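Local structure of core protein VP4 (2JHP) at residues T203-K208 with P228-P233. The protein is an RNA-capping enzyme of the bluetongue virus inner core that binds S-adenosyl-L-homocysteine and guanine. Sequence-based numbering, arbitrary orientation.
Sequences TLMQFK and PECSDP. With SAH (S-adenosyl-L-homocysteine), chain C.
The Asp232 carboxylate is the flat group here, and Lys208 and Met205 both reach it at OD2. Lys208 CD lies 3.5 Å from Asp232 OD2, displaced toward one face of the carboxylate. The ammonium comes to the OD2 end, away from OD1, with Lys208 NZ 3.5 Å from Asp232 OD2 and a CG–OD2···NZ angle of about 135°. That is a long salt bridge without a hydrogen bond, so the attraction is probably mostly electrostatic. The lysine chain leaves the helix with CG anti to the backbone N and then bends at chi3 (82°), which turns NZ back toward the aspartate while CD stays close to it.

Met205 supplies an apolar neighbour for the same oxygen: its CE sits 4.0 Å from Asp232 OD2. Its chain is bent at chi2 and chi3, and Met205 SD lies 4.3 Å from Cys230 SG, a loose van der Waals contact. Cys230 also rests on Val235 and Val237 of the neighbouring edge strand.

At the start of the segment, Thr203 OG1 donates a hydrogen bond of 3.0 Å to the carboxylate O of SAH. SAH itself is also hydrogen-bonded to Gly197, Asp224, Val242 and Asp265. Met205 and Lys208 on the helix after the first strand of the sheet meet Cys230 and Asp232 in the loop between its second and third strands, in a seven-stranded 3-2-1-4-5-7-6 sheet characteristic of the Rossmann-like class I methyltransferase fold.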
ATOM      1  N   THR A 203      29.056 -10.861   3.435  1.00 27.68           N
ATOM      2  CA  THR A 203      27.952  -9.993   3.820  1.00 22.20           C
ATOM      3  C   THR A 203      27.429  -9.195   2.617  1.00 19.90           C
ATOM      4  O   THR A 203      26.226  -9.205   2.352  1.00 19.77           O
ATOM      5  CB  THR A 203      28.370  -9.104   5.020  1.00 23.79           C
ATOM      6  OG1 THR A 203      28.245  -9.870   6.228  1.00 53.63           O
ATOM      7  CG2 THR A 203      27.526  -7.820   5.128  1.00 46.90           C
ATOM      8  N   LEU A 204      28.330  -8.549   1.872  1.00 18.46           N
ATOM      9  CA  LEU A 204      27.919  -7.781   0.692  1.00 20.40           C
ATOM     10  C   LEU A 204      27.309  -8.680  -0.374  1.00 28.55           C
ATOM     11  O   LEU A 204      26.369  -8.291  -1.055  1.00 21.86           O
ATOM     12  CB  LEU A 204      29.074  -6.957   0.103  1.00 10.87           C
ATOM     13  CG  LEU A 204      28.738  -5.991  -1.051  1.00 14.40           C
ATOM     14  CD1 LEU A 204      27.705  -4.942  -0.646  1.00 18.89           C
ATOM     15  CD2 LEU A 204      29.986  -5.301  -1.568  1.00 26.03           C
ATOM     16  N   MET A 205      27.845  -9.884  -0.511  1.00 19.22           N
ATOM     17  CA  MET A 205      27.374 -10.812  -1.539  1.00 20.35           C
ATOM     18  C   MET A 205      26.004 -11.383  -1.202  1.00 20.57           C
ATOM     19  O   MET A 205      25.222 -11.678  -2.100  1.00 21.07           O
ATOM     20  CB  MET A 205      28.397 -11.924  -1.783  1.00 23.05           C
ATOM     21  CG  MET A 205      29.729 -11.415  -2.345  1.00 12.90           C
ATOM     22  SD  MET A 205      29.634 -10.629  -3.980  1.00 21.04           S
ATOM     23  CE  MET A 205      29.730 -12.079  -5.046  1.00 37.06           C
ATOM     24  N   GLN A 206      25.708 -11.516   0.089  1.00 21.81           N
ATOM     25  CA  GLN A 206      24.376 -11.930   0.510  1.00 36.18           C
ATOM     26  C   GLN A 206      23.335 -10.839   0.260  1.00 34.92           C
ATOM     27  O   GLN A 206      22.177 -11.137  -0.031  1.00 22.10           O
ATOM     28  CB  GLN A 206      24.364 -12.400   1.965  1.00 60.47           C
ATOM     29  CG  GLN A 206      24.980 -13.780   2.164  1.00 24.10           C
ATOM     30  CD  GLN A 206      24.228 -14.884   1.433  1.00 76.69           C
ATOM     31  OE1 GLN A 206      23.260 -15.433   1.952  1.00 13.16           O
ATOM     32  NE2 GLN A 206      24.682 -15.222   0.229  1.00  7.60           N
ATOM     33  N   PHE A 207      23.759  -9.582   0.353  1.00 20.89           N
ATOM     34  CA  PHE A 207      22.896  -8.455  -0.006  1.00 22.08           C
ATOM     35  C   PHE A 207      22.572  -8.491  -1.506  1.00 28.36           C
ATOM     36  O   PHE A 207      21.410  -8.366  -1.897  1.00 16.37           O
ATOM     37  CB  PHE A 207      23.531  -7.128   0.400  1.00 20.55           C
ATOM     38  CG  PHE A 207      22.608  -5.937   0.268  1.00 29.10           C
ATOM     39  CD1 PHE A 207      21.572  -5.733   1.180  1.00 14.40           C
ATOM     40  CD2 PHE A 207      22.791  -5.004  -0.756  1.00 16.93           C
ATOM     41  CE1 PHE A 207      20.726  -4.631   1.063  1.00 21.70           C
ATOM     42  CE2 PHE A 207      21.945  -3.898  -0.877  1.00 25.14           C
ATOM     43  CZ  PHE A 207      20.916  -3.715   0.033  1.00 27.93           C
ATOM     44  N   LYS A 208      23.597  -8.690  -2.333  1.00 11.67           N
ATOM     45  CA  LYS A 208      23.413  -8.892  -3.774  1.00 10.83           C
ATOM     46  C   LYS A 208      22.392  -9.993  -4.064  1.00 26.70           C
ATOM     47  O   LYS A 208      21.518  -9.816  -4.906  1.00 22.94           O
ATOM     48  CB  LYS A 208      24.745  -9.215  -4.460  1.00 15.63           C
ATOM     49  CG  LYS A 208      24.624  -9.416  -5.967  1.00 -9.90           C
ATOM     50  CD  LYS A 208      25.874 -10.057  -6.630  1.00  9.12           C
ATOM     51  CE  LYS A 208      25.906 -11.566  -6.501  1.00 51.10           C
ATOM     52  NZ  LYS A 208      27.122 -12.117  -7.156  1.00146.83           N
ATOM     53  N   PRO A 228      38.929  -9.752  -0.524  1.00 55.03           N
ATOM     54  CA  PRO A 228      39.221 -10.585  -1.691  1.00 31.32           C
ATOM     55  C   PRO A 228      38.863  -9.889  -3.011  1.00 37.80           C
ATOM     56  O   PRO A 228      38.331  -8.777  -2.991  1.00 40.69           O
ATOM     57  CB  PRO A 228      38.322 -11.803  -1.468  1.00  0.53           C
ATOM     58  CG  PRO A 228      37.154 -11.257  -0.744  1.00 37.05           C
ATOM     59  CD  PRO A 228      37.705 -10.199   0.167  1.00 74.33           C
ATOM     60  N   GLU A 229      39.162 -10.533  -4.142  1.00 42.83           N
ATOM     61  CA  GLU A 229      38.748 -10.029  -5.455  1.00 53.25           C
ATOM     62  C   GLU A 229      37.227 -10.020  -5.570  1.00 40.55           C
ATOM     63  O   GLU A 229      36.544 -10.854  -4.970  1.00 51.52           O
ATOM     64  CB  GLU A 229      39.344 -10.874  -6.588  1.00 70.72           C
ATOM     65  CG  GLU A 229      40.637 -10.327  -7.203  1.00  5.88           C
ATOM     66  CD  GLU A 229      41.247 -11.267  -8.228  1.00 64.21           C
ATOM     67  OE1 GLU A 229      42.482 -11.217  -8.431  1.00 -3.21           O
ATOM     68  OE2 GLU A 229      40.493 -12.062  -8.832  1.00-15.22           O
ATOM     69  N   CYS A 230      36.704  -9.063  -6.329  1.00 33.65           N
ATOM     70  CA  CYS A 230      35.277  -9.027  -6.629  1.00 19.68           C
ATOM     71  C   CYS A 230      35.027  -8.670  -8.096  1.00 21.96           C
ATOM     72  O   CYS A 230      35.178  -7.511  -8.517  1.00 13.41           O
ATOM     73  CB  CYS A 230      34.527  -8.079  -5.693  1.00 25.59           C
ATOM     74  SG  CYS A 230      32.729  -8.248  -5.788  1.00 22.19           S
ATOM     75  N   SER A 231      34.632  -9.688  -8.855  1.00 17.80           N
ATOM     76  CA  SER A 231      34.397  -9.571 -10.291  1.00 26.84           C
ATOM     77  C   SER A 231      33.158  -8.739 -10.638  1.00 33.51           C
ATOM     78  O   SER A 231      32.907  -8.474 -11.812  1.00 25.00           O
ATOM     79  CB  SER A 231      34.273 -10.965 -10.903  1.00 14.09           C
ATOM     80  OG  SER A 231      33.095 -11.602 -10.435  1.00  9.16           O
ATOM     81  N   ASP A 232      32.383  -8.346  -9.628  1.00 48.34           N
ATOM     82  CA  ASP A 232      31.247  -7.456  -9.846  1.00 71.08           C
ATOM     83  C   ASP A 232      31.733  -6.064 -10.247  1.00 52.46           C
ATOM     84  O   ASP A 232      32.539  -5.461  -9.537  1.00 35.71           O
ATOM     85  CB  ASP A 232      30.323  -7.406  -8.626  1.00 77.24           C
ATOM     86  CG  ASP A 232      29.213  -8.446  -8.694  1.00 -2.70           C
ATOM     87  OD1 ASP A 232      28.446  -8.440  -9.691  1.00 30.62           O
ATOM     88  OD2 ASP A 232      29.103  -9.274  -7.762  1.00 58.50           O
ATOM     89  N   PRO A 233      31.268  -5.575 -11.412  1.00 40.50           N
ATOM     90  CA  PRO A 233      31.701  -4.303 -11.996  1.00 32.78           C
ATOM     91  C   PRO A 233      31.404  -3.069 -11.142  1.00 20.70           C
ATOM     92  O   PRO A 233      32.157  -2.100 -11.205  1.00 20.65           O
ATOM     93  CB  PRO A 233      30.937  -4.243 -13.322  1.00 46.13           C
ATOM     94  CG  PRO A 233      29.805  -5.178 -13.155  1.00  1.13           C
ATOM     95  CD  PRO A 233      30.292  -6.264 -12.272  1.00 21.36           C
TER
HETATM   96  N   SAH C1646      32.013  -5.880   7.626  1.00 23.02           N
HETATM   97  CA  SAH C1646      32.587  -7.235   7.907  1.00 30.27           C
HETATM   98  CB  SAH C1646      32.887  -7.445   9.394  1.00  5.58           C
HETATM   99  CG  SAH C1646      33.927  -6.480   9.954  1.00 23.71           C
HETATM  100  SD  SAH C1646      35.464  -7.336  10.357  1.00 38.74           S
HETATM  101  C   SAH C1646      31.662  -8.326   7.378  1.00 31.49           C
HETATM  102  O   SAH C1646      30.455  -8.123   7.236  1.00 32.51           O
HETATM  103  OXT SAH C1646      32.108  -9.432   7.071  1.00 49.20           O
HETATM  104  C5' SAH C1646      36.389  -5.816  10.653  1.00 20.83           C
HETATM  105  C4' SAH C1646      37.388  -5.612   9.529  1.00 31.39           C
HETATM  106  O4' SAH C1646      37.927  -4.317   9.572  1.00 26.03           O
HETATM  107  C3' SAH C1646      38.575  -6.557   9.600  1.00 27.59           C
HETATM  108  O3' SAH C1646      38.410  -7.518   8.589  1.00 22.62           O
HETATM  109  C2' SAH C1646      39.797  -5.687   9.352  1.00  5.55           C
HETATM  110  O2' SAH C1646      40.566  -6.175   8.280  1.00 49.50           O
HETATM  111  C1' SAH C1646      39.189  -4.362   8.946  1.00 29.06           C
HETATM  112  N9  SAH C1646      39.937  -3.151   9.316  1.00 46.31           N
HETATM  113  C8  SAH C1646      40.642  -2.890  10.462  1.00 24.84           C
HETATM  114  N7  SAH C1646      41.132  -1.631  10.377  1.00 57.23           N
HETATM  115  C5  SAH C1646      40.739  -1.085   9.206  1.00 42.35           C
HETATM  116  C6  SAH C1646      40.952   0.158   8.618  1.00 54.30           C
HETATM  117  N6  SAH C1646      41.674   1.081   9.244  1.00 26.20           N
HETATM  118  N1  SAH C1646      40.410   0.426   7.373  1.00 19.24           N
HETATM  119  C2  SAH C1646      39.662  -0.528   6.720  1.00 11.89           C
HETATM  120  N3  SAH C1646      39.453  -1.759   7.314  1.00 44.99           N
HETATM  121  C4  SAH C1646      39.984  -2.031   8.532  1.00 22.67           C